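Local coordinates for protein HD superfamily hydrolase (PDB 3CCG) that probably hydrolyses diadenosine tetraphosphate symmetrically to two ADP molecules, using a pair of iron ions held by its HD domain, at residues S120-E123 and K124-I128. Sequence-based numbering, arbitrary orientation.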
# COMPACT_ATOMS: atom_id res chain seq x y z
N SER A 120 -6.49 -10.80 15.25
CA SER A 120 -6.87 -11.17 16.59
C SER A 120 -5.86 -10.57 17.58
O SER A 120 -4.74 -10.19 17.23
CB SER A 120 -6.90 -12.70 16.73
OG SER A 120 -5.57 -13.21 16.82
N LEU A 121 -6.25 -10.58 18.85
CA LEU A 121 -5.39 -10.15 19.89
C LEU A 121 -4.08 -10.97 19.85
O LEU A 121 -2.99 -10.38 19.97
CB LEU A 121 -6.11 -10.29 21.24
CG LEU A 121 -5.24 -9.99 22.44
CD1 LEU A 121 -4.58 -8.60 22.41
CD2 LEU A 121 -6.05 -10.23 23.73
N LEU A 122 -4.17 -12.29 19.64
CA LEU A 122 -2.95 -13.14 19.60
C LEU A 122 -2.07 -12.74 18.41
O LEU A 122 -0.86 -12.61 18.55
CB LEU A 122 -3.29 -14.61 19.56
CG LEU A 122 -2.10 -15.58 19.51
CD1 LEU A 122 -1.32 -15.46 20.87
CD2 LEU A 122 -2.60 -16.99 19.18
N GLU A 123 -2.69 -12.52 17.25
CA GLU A 123 -1.92 -12.10 16.08
C GLU A 123 -1.15 -10.81 16.35
O GLU A 123 0.02 -10.67 16.00
CB GLU A 123 -2.85 -11.88 14.90
CG GLU A 123 -3.41 -13.08 14.25
CD GLU A 123 -4.41 -12.74 13.17
OE1 GLU A 123 -3.96 -12.16 12.15
OE2 GLU A 123 -5.63 -13.00 13.34
N LYS A 124 -1.81 -9.84 17.02
CA LYS A 124 -1.18 -8.59 17.34
C LYS A 124 0.03 -8.76 18.29
O LYS A 124 1.06 -8.15 18.15
CB LYS A 124 -2.16 -7.58 17.92
CG LYS A 124 -3.32 -7.26 17.00
CD LYS A 124 -4.26 -6.25 17.63
CE LYS A 124 -5.39 -5.90 16.67
NZ LYS A 124 -6.43 -5.02 17.33
N ILE A 125 -0.21 -9.57 19.34
CA ILE A 125 0.82 -9.86 20.34
C ILE A 125 2.09 -10.48 19.67
O ILE A 125 3.23 -10.07 19.96
CB ILE A 125 0.25 -10.77 21.43
CG1 ILE A 125 -0.72 -9.97 22.31
CG2 ILE A 125 1.38 -11.33 22.27
CD1 ILE A 125 -1.45 -10.78 23.42
N ILE A 126 1.87 -11.43 18.74
CA ILE A 126 3.01 -12.14 18.13
C ILE A 126 3.74 -11.17 17.19
O ILE A 126 4.97 -11.05 17.20
CB ILE A 126 2.60 -13.45 17.44
CG1 ILE A 126 1.99 -14.41 18.50
CG2 ILE A 126 3.78 -14.06 16.71
CD1 ILE A 126 2.82 -14.62 19.78
N TYR A 127 2.96 -10.43 16.42
CA TYR A 127 3.54 -9.45 15.52
C TYR A 127 4.44 -8.43 16.27
O TYR A 127 5.60 -8.19 15.90
CB TYR A 127 2.43 -8.73 14.72
CG TYR A 127 2.95 -7.58 13.87
CD1 TYR A 127 3.18 -6.37 14.47
CD2 TYR A 127 3.32 -7.75 12.55
CE1 TYR A 127 3.70 -5.32 13.79
CE2 TYR A 127 3.87 -6.69 11.84
CZ TYR A 127 4.08 -5.49 12.49
OH TYR A 127 4.58 -4.34 11.85
N ILE A 128 3.92 -7.86 17.35
CA ILE A 128 4.69 -6.83 18.04
C ILE A 128 5.82 -7.41 18.89
O ILE A 128 6.89 -6.80 19.03
CB ILE A 128 3.75 -5.91 18.86
CG1 ILE A 128 4.40 -4.52 18.99
CG2 ILE A 128 3.37 -6.52 20.18
CD1 ILE A 128 4.40 -3.70 17.66
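A capping box starts helix 121-132, where Ser120 and Lys124 join through the first backbone bond of the helix, Lys124 N to Ser120 O at 3.0 Å. Ser120 is the N-cap: its short hydroxyl can fold back over the helix end, and OG accepts from Glu123 N at 3.0 Å in a nearly straight bond (168°). In the reciprocal bond, Glu123 OE2 accepts the N-H of Ser120 at 3.0 Å, from above the carboxylate plane. With CG beside its own backbone N (chi1 -73°), the glutamate chain turns back toward the helix start and brings its carboxylate to Ser120 N, and Arg116 forms a salt bridge with OE1, so both carboxylate oxygens are held. Asp104 also hydrogen-bonds Ser120 OG. Next come i to i+4 bonds, among them Tyr127 N to Glu123 O at 3.0 Å. One turn apart, Leu121 CD1 meets Ile125 CD1 at 3.9 Å, the two branched chains crossing at a slant beside helix 5-38. Leu122 CD1 lies 4.2 Å from Ile126 CG1, both residues buried against the small Ala108 of helix 103-110, which leaves room for branched aliphatic chains. Lys124 lays its methylenes by Ser120 O, CG at 3.3 Å, and its extended chain carries NZ to Asn153. Ile126 also packs near the iron ligands His52 and His112, and farther along the same helix Asp130 binds iron, as is characteristic of the metal site of the all-helical HD-domain fold.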